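Local coordinates for protein S-adenosylmethionine-dependent methyltransferase (Clostridium acetobutylicum, PDB 1Y8C) that probably transfers a methyl group from S-adenosylmethionine to an acceptor substrate, at residues Cys31-Ala45 with Ile93-Cys107. Numbering follows the deposited sequence.
Sequences CVENNLVFDDYLDLA and ISNLNINRKFDLITC
Strands 40-44 and 104-107 are the first and fourth of the Rossmann-like methyltransferase sheet (order 3-2-1-4-5-7-6), and their parallel pairing at its centre, with Y41, L42 and D43 opposite L104, I105 and T106, illustrates how side chains finish what a backbone ladder begins. L42 N donates a nearly straight hydrogen bond to L104 O (3.0 Å), L42 O accepts one from T106 N, and L44 N donates one to T106 O. At the strand entrance D40 O accepts from both D103 N and L104 N, and the D103 carboxylate accepts in turn: its OD2 takes D40 N through the anti lone pair at 2.7 Å. D40 OD1 meets R100 NH2 at 2.9 Å in a salt bridge whose hydrogen bond is weak, the carboxylate and guanidinium planes lying 66° apart; K133 bridges D40 OD2 and D103 OD2.

On one face T106 OG1 donates to D43 OD1 (2.6 Å) from above the carboxylate plane and accepts from Y41 OH (2.8 Å). With chi1 at 60°, T106 holds OG1 between its backbone N and carbonyl carbon, where it meets D43 OD1 and Y41 OH together. On the other face L42 CB makes a CH-pi contact over the F102 ring, 3.3 Å from its centroid, and L44 CD2 packs on L96 CD1 (3.7 Å). The relay through T106 fixes the D43 carboxylate, whose OD2 is hydrogen-bonded to T52 OG1, and K133 probably offsets the two neighbouring acidic groups where the strands begin.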
ATOM      1  N   CYS A  31     -13.047 -10.230   4.579  1.00 62.06           N
ATOM      2  CA  CYS A  31     -14.244  -9.747   3.897  1.00 64.01           C
ATOM      3  C   CYS A  31     -15.400 -10.690   4.175  1.00 63.80           C
ATOM      4  O   CYS A  31     -16.523 -10.252   4.437  1.00 65.10           O
ATOM      5  CB  CYS A  31     -14.011  -9.682   2.394  1.00 64.19           C
ATOM      6  SG  CYS A  31     -12.941  -8.332   1.909  1.00 67.13           S
ATOM      7  N   VAL A  32     -15.111 -11.989   4.106  1.00 63.49           N
ATOM      8  CA  VAL A  32     -16.105 -13.014   4.362  1.00 60.95           C
ATOM      9  C   VAL A  32     -16.564 -12.961   5.815  1.00 61.43           C
ATOM     10  O   VAL A  32     -17.747 -13.089   6.093  1.00 61.32           O
ATOM     11  CB  VAL A  32     -15.550 -14.411   4.038  1.00 60.17           C
ATOM     12  CG1 VAL A  32     -16.508 -15.476   4.529  1.00 57.43           C
ATOM     13  CG2 VAL A  32     -15.341 -14.547   2.546  1.00 57.13           C
ATOM     14  N   GLU A  33     -15.638 -12.757   6.743  1.00 61.67           N
ATOM     15  CA  GLU A  33     -16.017 -12.686   8.145  1.00 64.27           C
ATOM     16  C   GLU A  33     -16.895 -11.468   8.411  1.00 64.75           C
ATOM     17  O   GLU A  33     -17.468 -11.337   9.490  1.00 65.96           O
ATOM     18  CB  GLU A  33     -14.783 -12.603   9.039  1.00 65.50           C
ATOM     19  CG  GLU A  33     -13.913 -13.851   9.070  1.00 69.74           C
ATOM     20  CD  GLU A  33     -12.596 -13.614   9.808  1.00 72.80           C
ATOM     21  OE1 GLU A  33     -12.591 -12.796  10.770  1.00 71.90           O
ATOM     22  OE2 GLU A  33     -11.578 -14.252   9.432  1.00 72.52           O
ATOM     23  N   ASN A  34     -16.998 -10.574   7.434  1.00 65.28           N
ATOM     24  CA  ASN A  34     -17.807  -9.365   7.595  1.00 65.43           C
ATOM     25  C   ASN A  34     -19.034  -9.339   6.687  1.00 65.96           C
ATOM     26  O   ASN A  34     -19.559  -8.268   6.357  1.00 67.18           O
ATOM     27  CB  ASN A  34     -16.932  -8.131   7.354  1.00 63.80           C
ATOM     28  CG  ASN A  34     -16.009  -7.831   8.530  1.00 63.81           C
ATOM     29  OD1 ASN A  34     -16.445  -7.328   9.571  1.00 62.66           O
ATOM     30  ND2 ASN A  34     -14.732  -8.152   8.374  1.00 59.69           N
ATOM     31  N   ASN A  35     -19.484 -10.530   6.297  1.00 66.19           N
ATOM     32  CA  ASN A  35     -20.648 -10.694   5.433  1.00 65.80           C
ATOM     33  C   ASN A  35     -20.640  -9.720   4.260  1.00 65.83           C
ATOM     34  O   ASN A  35     -21.685  -9.248   3.819  1.00 67.00           O
ATOM     35  CB  ASN A  35     -21.927 -10.499   6.249  1.00 65.42           C
ATOM     36  CG  ASN A  35     -21.919 -11.287   7.546  1.00 65.50           C
ATOM     37  OD1 ASN A  35     -21.582 -12.471   7.560  1.00 64.71           O
ATOM     38  ND2 ASN A  35     -22.302 -10.633   8.644  1.00 62.69           N
ATOM     39  N   LEU A  36     -19.454  -9.431   3.749  1.00 64.62           N
ATOM     40  CA  LEU A  36     -19.316  -8.484   2.654  1.00 64.45           C
ATOM     41  C   LEU A  36     -19.943  -8.960   1.352  1.00 64.70           C
ATOM     42  O   LEU A  36     -19.904 -10.147   1.019  1.00 63.13           O
ATOM     43  CB  LEU A  36     -17.835  -8.182   2.400  1.00 62.28           C
ATOM     44  CG  LEU A  36     -17.486  -6.927   1.607  1.00 60.09           C
ATOM     45  CD1 LEU A  36     -17.115  -5.824   2.568  1.00 60.91           C
ATOM     46  CD2 LEU A  36     -16.325  -7.205   0.670  1.00 60.50           C
ATOM     47  N   VAL A  37     -20.523  -8.018   0.617  1.00 64.03           N
ATOM     48  CA  VAL A  37     -21.113  -8.332  -0.671  1.00 63.38           C
ATOM     49  C   VAL A  37     -20.070  -7.919  -1.691  1.00 63.00           C
ATOM     50  O   VAL A  37     -19.739  -6.740  -1.800  1.00 64.24           O
ATOM     51  CB  VAL A  37     -22.386  -7.539  -0.905  1.00 63.35           C
ATOM     52  CG1 VAL A  37     -22.956  -7.903  -2.252  1.00 63.28           C
ATOM     53  CG2 VAL A  37     -23.390  -7.818   0.208  1.00 62.80           C
ATOM     54  N   PHE A  38     -19.553  -8.886  -2.436  1.00 62.09           N
ATOM     55  CA  PHE A  38     -18.506  -8.602  -3.409  1.00 61.16           C
ATOM     56  C   PHE A  38     -18.928  -7.887  -4.693  1.00 61.34           C
ATOM     57  O   PHE A  38     -18.662  -8.358  -5.797  1.00 62.04           O
ATOM     58  CB  PHE A  38     -17.748  -9.894  -3.740  1.00 59.14           C
ATOM     59  CG  PHE A  38     -17.063 -10.514  -2.542  1.00 60.11           C
ATOM     60  CD1 PHE A  38     -17.805 -11.159  -1.554  1.00 59.58           C
ATOM     61  CD2 PHE A  38     -15.685 -10.411  -2.377  1.00 60.42           C
ATOM     62  CE1 PHE A  38     -17.191 -11.689  -0.426  1.00 59.31           C
ATOM     63  CE2 PHE A  38     -15.060 -10.938  -1.250  1.00 59.10           C
ATOM     64  CZ  PHE A  38     -15.816 -11.577  -0.273  1.00 59.03           C
ATOM     65  N   ASP A  39     -19.552  -6.724  -4.546  1.00 60.43           N
ATOM     66  CA  ASP A  39     -19.965  -5.963  -5.706  1.00 60.33           C
ATOM     67  C   ASP A  39     -18.925  -4.972  -6.192  1.00 59.69           C
ATOM     68  O   ASP A  39     -18.493  -5.045  -7.343  1.00 60.72           O
ATOM     69  CB  ASP A  39     -21.266  -5.222  -5.432  1.00 62.00           C
ATOM     70  CG  ASP A  39     -22.464  -6.140  -5.469  1.00 67.01           C
ATOM     71  OD1 ASP A  39     -22.507  -7.013  -6.365  1.00 67.66           O
ATOM     72  OD2 ASP A  39     -23.371  -5.989  -4.617  1.00 69.66           O
ATOM     73  N   ASP A  40     -18.515  -4.053  -5.321  1.00 58.26           N
ATOM     74  CA  ASP A  40     -17.559  -3.027  -5.717  1.00 55.84           C
ATOM     75  C   ASP A  40     -16.275  -2.938  -4.902  1.00 54.47           C
ATOM     76  O   ASP A  40     -16.286  -2.821  -3.671  1.00 53.32           O
ATOM     77  CB  ASP A  40     -18.277  -1.682  -5.750  1.00 56.02           C
ATOM     78  CG  ASP A  40     -19.411  -1.675  -6.748  1.00 59.59           C
ATOM     79  OD1 ASP A  40     -19.129  -1.711  -7.972  1.00 60.22           O
ATOM     80  OD2 ASP A  40     -20.589  -1.660  -6.317  1.00 58.85           O
ATOM     81  N   TYR A  41     -15.165  -2.978  -5.635  1.00 54.16           N
ATOM     82  CA  TYR A  41     -13.822  -2.940  -5.071  1.00 54.09           C
ATOM     83  C   TYR A  41     -12.932  -1.808  -5.599  1.00 52.67           C
ATOM     84  O   TYR A  41     -12.768  -1.634  -6.807  1.00 50.91           O
ATOM     85  CB  TYR A  41     -13.126  -4.289  -5.330  1.00 53.61           C
ATOM     86  CG  TYR A  41     -11.634  -4.272  -5.054  1.00 54.61           C
ATOM     87  CD1 TYR A  41     -11.139  -3.895  -3.795  1.00 53.69           C
ATOM     88  CD2 TYR A  41     -10.713  -4.632  -6.044  1.00 54.25           C
ATOM     89  CE1 TYR A  41      -9.772  -3.881  -3.528  1.00 50.30           C
ATOM     90  CE2 TYR A  41      -9.340  -4.620  -5.789  1.00 52.11           C
ATOM     91  CZ  TYR A  41      -8.879  -4.243  -4.522  1.00 52.43           C
ATOM     92  OH  TYR A  41      -7.531  -4.223  -4.251  1.00 49.40           O
ATOM     93  N   LEU A  42     -12.343  -1.066  -4.670  1.00 51.76           N
ATOM     94  CA  LEU A  42     -11.442   0.036  -4.983  1.00 51.58           C
ATOM     95  C   LEU A  42     -10.081  -0.171  -4.318  1.00 51.95           C
ATOM     96  O   LEU A  42      -9.971  -0.328  -3.089  1.00 51.37           O
ATOM     97  CB  LEU A  42     -12.019   1.362  -4.484  1.00 51.44           C
ATOM     98  CG  LEU A  42     -11.059   2.565  -4.512  1.00 50.17           C
ATOM     99  CD1 LEU A  42     -10.910   3.060  -5.944  1.00 50.83           C
ATOM    100  CD2 LEU A  42     -11.582   3.679  -3.623  1.00 47.36           C
ATOM    101  N   ASP A  43      -9.041  -0.157  -5.132  1.00 51.76           N
ATOM    102  CA  ASP A  43      -7.701  -0.300  -4.603  1.00 52.45           C
ATOM    103  C   ASP A  43      -6.953   1.012  -4.837  1.00 52.18           C
ATOM    104  O   ASP A  43      -6.701   1.395  -5.978  1.00 50.68           O
ATOM    105  CB  ASP A  43      -6.994  -1.461  -5.294  1.00 55.79           C
ATOM    106  CG  ASP A  43      -5.596  -1.659  -4.786  1.00 61.37           C
ATOM    107  OD1 ASP A  43      -5.346  -1.299  -3.608  1.00 63.35           O
ATOM    108  OD2 ASP A  43      -4.750  -2.177  -5.552  1.00 62.30           O
ATOM    109  N   LEU A  44      -6.630   1.708  -3.750  1.00 52.45           N
ATOM    110  CA  LEU A  44      -5.907   2.981  -3.808  1.00 55.31           C
ATOM    111  C   LEU A  44      -4.419   2.700  -3.804  1.00 56.08           C
ATOM    112  O   LEU A  44      -3.952   1.886  -3.013  1.00 60.58           O
ATOM    113  CB  LEU A  44      -6.213   3.829  -2.578  1.00 52.78           C
ATOM    114  CG  LEU A  44      -7.652   4.228  -2.329  1.00 52.14           C
ATOM    115  CD1 LEU A  44      -7.798   4.720  -0.894  1.00 51.66           C
ATOM    116  CD2 LEU A  44      -8.057   5.291  -3.329  1.00 49.37           C
ATOM    117  N   ALA A  45      -3.668   3.389  -4.649  1.00 56.31           N
ATOM    118  CA  ALA A  45      -2.228   3.168  -4.708  1.00 56.73           C
ATOM    119  C   ALA A  45      -2.011   1.747  -5.208  1.00 56.69           C
ATOM    120  O   ALA A  45      -1.235   0.981  -4.634  1.00 55.95           O
ATOM    121  CB  ALA A  45      -1.615   3.333  -3.322  1.00 56.16           C
ATOM    122  N   ILE A  93      -4.316  10.272  -3.621  1.00 71.76           N
ATOM    123  CA  ILE A  93      -5.146   9.706  -2.548  1.00 73.33           C
ATOM    124  C   ILE A  93      -5.723  10.751  -1.585  1.00 72.60           C
ATOM    125  O   ILE A  93      -6.833  10.594  -1.080  1.00 72.45           O
ATOM    126  CB  ILE A  93      -4.353   8.671  -1.694  1.00 74.88           C
ATOM    127  CG1 ILE A  93      -3.035   8.296  -2.382  1.00 76.22           C
ATOM    128  CG2 ILE A  93      -5.184   7.416  -1.497  1.00 76.41           C
ATOM    129  CD1 ILE A  93      -2.116   7.446  -1.520  1.00 74.87           C
ATOM    130  N   SER A  94      -4.964  11.811  -1.327  1.00 72.64           N
ATOM    131  CA  SER A  94      -5.412  12.865  -0.424  1.00 72.00           C
ATOM    132  C   SER A  94      -6.636  13.567  -0.988  1.00 71.21           C
ATOM    133  O   SER A  94      -7.473  14.063  -0.242  1.00 70.60           O
ATOM    134  CB  SER A  94      -4.291  13.877  -0.211  1.00 73.60           C
ATOM    135  OG  SER A  94      -3.102  13.235   0.220  1.00 77.92           O
ATOM    136  N   ASN A  95      -6.728  13.615  -2.314  1.00 72.75           N
ATOM    137  CA  ASN A  95      -7.865  14.246  -2.990  1.00 73.10           C
ATOM    138  C   ASN A  95      -8.594  13.270  -3.908  1.00 71.86           C
ATOM    139  O   ASN A  95      -8.827  13.555  -5.081  1.00 70.38           O
ATOM    140  CB  ASN A  95      -7.404  15.458  -3.801  1.00 73.91           C
ATOM    141  CG  ASN A  95      -6.811  16.538  -2.929  1.00 76.00           C
ATOM    142  OD1 ASN A  95      -7.440  16.986  -1.964  1.00 76.36           O
ATOM    143  ND2 ASN A  95      -5.598  16.973  -3.263  1.00 75.39           N
ATOM    144  N   LEU A  96      -8.941  12.111  -3.361  1.00 71.78           N
ATOM    145  CA  LEU A  96      -9.655  11.090  -4.108  1.00 70.10           C
ATOM    146  C   LEU A  96     -10.986  11.678  -4.599  1.00 69.56           C
ATOM    147  O   LEU A  96     -11.784  12.164  -3.795  1.00 69.90           O
ATOM    148  CB  LEU A  96      -9.905   9.889  -3.193  1.00 70.08           C
ATOM    149  CG  LEU A  96     -10.680   8.706  -3.770  1.00 71.86           C
ATOM    150  CD1 LEU A  96      -9.886   8.095  -4.924  1.00 73.52           C
ATOM    151  CD2 LEU A  96     -10.928   7.667  -2.688  1.00 70.53           C
ATOM    152  N   ASN A  97     -11.211  11.651  -5.915  1.00 68.53           N
ATOM    153  CA  ASN A  97     -12.440  12.179  -6.508  1.00 67.64           C
ATOM    154  C   ASN A  97     -13.049  11.195  -7.495  1.00 67.40           C
ATOM    155  O   ASN A  97     -12.898  11.343  -8.703  1.00 66.74           O
ATOM    156  CB  ASN A  97     -12.175  13.517  -7.221  1.00 69.25           C
ATOM    157  CG  ASN A  97     -13.409  14.055  -7.963  1.00 71.69           C
ATOM    158  OD1 ASN A  97     -14.469  14.279  -7.363  1.00 72.25           O
ATOM    159  ND2 ASN A  97     -13.264  14.275  -9.270  1.00 69.94           N
ATOM    160  N   ILE A  98     -13.732  10.185  -6.971  1.00 67.76           N
ATOM    161  CA  ILE A  98     -14.389   9.185  -7.796  1.00 68.92           C
ATOM    162  C   ILE A  98     -15.847   9.066  -7.351  1.00 69.67           C
ATOM    163  O   ILE A  98     -16.132   8.735  -6.205  1.00 69.88           O
ATOM    164  CB  ILE A  98     -13.660   7.828  -7.687  1.00 69.61           C
ATOM    165  CG1 ILE A  98     -12.298   7.947  -8.367  1.00 70.41           C
ATOM    166  CG2 ILE A  98     -14.477   6.712  -8.341  1.00 69.58           C
ATOM    167  CD1 ILE A  98     -11.534   6.660  -8.455  1.00 72.30           C
ATOM    168  N   ASN A  99     -16.771   9.362  -8.256  1.00 70.27           N
ATOM    169  CA  ASN A  99     -18.185   9.298  -7.918  1.00 72.08           C
ATOM    170  C   ASN A  99     -18.628   7.845  -7.846  1.00 70.21           C
ATOM    171  O   ASN A  99     -19.297   7.342  -8.749  1.00 69.94           O
ATOM    172  CB  ASN A  99     -19.003  10.046  -8.969  1.00 76.42           C
ATOM    173  CG  ASN A  99     -18.423  11.418  -9.295  1.00 80.52           C
ATOM    174  OD1 ASN A  99     -18.074  12.193  -8.397  1.00 82.12           O
ATOM    175  ND2 ASN A  99     -18.321  11.724 -10.586  1.00 82.85           N
ATOM    176  N   ARG A 100     -18.262   7.176  -6.758  1.00 67.67           N
ATOM    177  CA  ARG A 100     -18.598   5.772  -6.604  1.00 66.09           C
ATOM    178  C   ARG A 100     -18.386   5.298  -5.162  1.00 63.36           C
ATOM    179  O   ARG A 100     -17.521   5.810  -4.451  1.00 62.64           O
ATOM    180  CB  ARG A 100     -17.729   4.972  -7.580  1.00 69.29           C
ATOM    181  CG  ARG A 100     -18.001   3.484  -7.655  1.00 75.34           C
ATOM    182  CD  ARG A 100     -19.390   3.194  -8.175  1.00 79.75           C
ATOM    183  NE  ARG A 100     -19.483   1.850  -8.732  1.00 82.62           N
ATOM    184  CZ  ARG A 100     -20.620   1.291  -9.132  1.00 84.23           C
ATOM    185  NH1 ARG A 100     -21.760   1.969  -9.024  1.00 83.65           N
ATOM    186  NH2 ARG A 100     -20.614   0.065  -9.653  1.00 83.99           N
ATOM    187  N   LYS A 101     -19.195   4.336  -4.726  1.00 60.19           N
ATOM    188  CA  LYS A 101     -19.080   3.794  -3.374  1.00 58.47           C
ATOM    189  C   LYS A 101     -18.631   2.349  -3.490  1.00 56.14           C
ATOM    190  O   LYS A 101     -18.926   1.683  -4.481  1.00 57.21           O
ATOM    191  CB  LYS A 101     -20.420   3.824  -2.643  1.00 60.63           C
ATOM    192  CG  LYS A 101     -20.997   5.192  -2.379  1.00 60.74           C
ATOM    193  CD  LYS A 101     -20.305   5.876  -1.228  1.00 63.42           C
ATOM    194  CE  LYS A 101     -21.150   7.042  -0.701  1.00 65.50           C
ATOM    195  NZ  LYS A 101     -22.366   6.591   0.060  1.00 65.43           N
ATOM    196  N   PHE A 102     -17.941   1.857  -2.469  1.00 52.38           N
ATOM    197  CA  PHE A 102     -17.455   0.501  -2.520  1.00 50.44           C
ATOM    198  C   PHE A 102     -17.704  -0.345  -1.286  1.00 52.10           C
ATOM    199  O   PHE A 102     -18.026   0.156  -0.202  1.00 50.05           O
ATOM    200  CB  PHE A 102     -15.963   0.502  -2.817  1.00 48.37           C
ATOM    201  CG  PHE A 102     -15.579   1.307  -4.019  1.00 46.27           C
ATOM    202  CD1 PHE A 102     -15.386   2.682  -3.921  1.00 44.48           C
ATOM    203  CD2 PHE A 102     -15.405   0.687  -5.253  1.00 45.80           C
ATOM    204  CE1 PHE A 102     -15.012   3.423  -5.038  1.00 46.03           C
ATOM    205  CE2 PHE A 102     -15.035   1.419  -6.374  1.00 48.47           C
ATOM    206  CZ  PHE A 102     -14.839   2.797  -6.269  1.00 46.44           C
ATOM    207  N   ASP A 103     -17.531  -1.650  -1.474  1.00 52.69           N
ATOM    208  CA  ASP A 103     -17.717  -2.625  -0.411  1.00 53.96           C
ATOM    209  C   ASP A 103     -16.386  -2.848   0.268  1.00 53.04           C
ATOM    210  O   ASP A 103     -16.314  -3.028   1.482  1.00 51.63           O
ATOM    211  CB  ASP A 103     -18.214  -3.939  -1.000  1.00 58.05           C
ATOM    212  CG  ASP A 103     -19.582  -3.804  -1.621  1.00 63.13           C
ATOM    213  OD1 ASP A 103     -20.538  -3.580  -0.849  1.00 66.28           O
ATOM    214  OD2 ASP A 103     -19.702  -3.906  -2.865  1.00 63.32           O
ATOM    215  N   LEU A 104     -15.334  -2.836  -0.541  1.00 52.01           N
ATOM    216  CA  LEU A 104     -13.989  -3.034  -0.054  1.00 51.48           C
ATOM    217  C   LEU A 104     -13.031  -2.005  -0.639  1.00 52.61           C
ATOM    218  O   LEU A 104     -12.989  -1.804  -1.857  1.00 54.54           O
ATOM    219  CB  LEU A 104     -13.492  -4.435  -0.418  1.00 51.10           C
ATOM    220  CG  LEU A 104     -11.975  -4.639  -0.226  1.00 50.69           C
ATOM    221  CD1 LEU A 104     -11.653  -4.457   1.238  1.00 51.85           C
ATOM    222  CD2 LEU A 104     -11.538  -6.024  -0.706  1.00 50.63           C
ATOM    223  N   ILE A 105     -12.268  -1.355   0.228  1.00 49.50           N
ATOM    224  CA  ILE A 105     -11.275  -0.387  -0.214  1.00 48.50           C
ATOM    225  C   ILE A 105      -9.944  -0.844   0.371  1.00 49.30           C
ATOM    226  O   ILE A 105      -9.858  -1.151   1.567  1.00 45.46           O
ATOM    227  CB  ILE A 105     -11.593   1.052   0.297  1.00 50.21           C
ATOM    228  CG1 ILE A 105     -12.902   1.554  -0.327  1.00 52.67           C
ATOM    229  CG2 ILE A 105     -10.461   1.997  -0.052  1.00 46.19           C
ATOM    230  CD1 ILE A 105     -13.368   2.903   0.195  1.00 50.77           C
ATOM    231  N   THR A 106      -8.921  -0.933  -0.475  1.00 49.38           N
ATOM    232  CA  THR A 106      -7.598  -1.333   0.002  1.00 49.93           C
ATOM    233  C   THR A 106      -6.522  -0.318  -0.321  1.00 52.71           C
ATOM    234  O   THR A 106      -6.562   0.376  -1.333  1.00 54.04           O
ATOM    235  CB  THR A 106      -7.081  -2.675  -0.597  1.00 50.51           C
ATOM    236  OG1 THR A 106      -6.996  -2.571  -2.023  1.00 49.52           O
ATOM    237  CG2 THR A 106      -7.962  -3.823  -0.198  1.00 50.60           C
ATOM    238  N   CYS A 107      -5.545  -0.251   0.562  1.00 53.72           N
ATOM    239  CA  CYS A 107      -4.417   0.635   0.372  1.00 55.26           C
ATOM    240  C   CYS A 107      -3.295  -0.035   1.132  1.00 55.36           C
ATOM    241  O   CYS A 107      -3.169   0.111   2.352  1.00 55.17           O
ATOM    242  CB  CYS A 107      -4.714   2.015   0.935  1.00 53.71           C
ATOM    243  SG  CYS A 107      -3.398   3.161   0.602  1.00 58.39           S
TER
HETATM  244  O   HOH W   1     -20.838  -5.057   1.662  1.00 65.83           O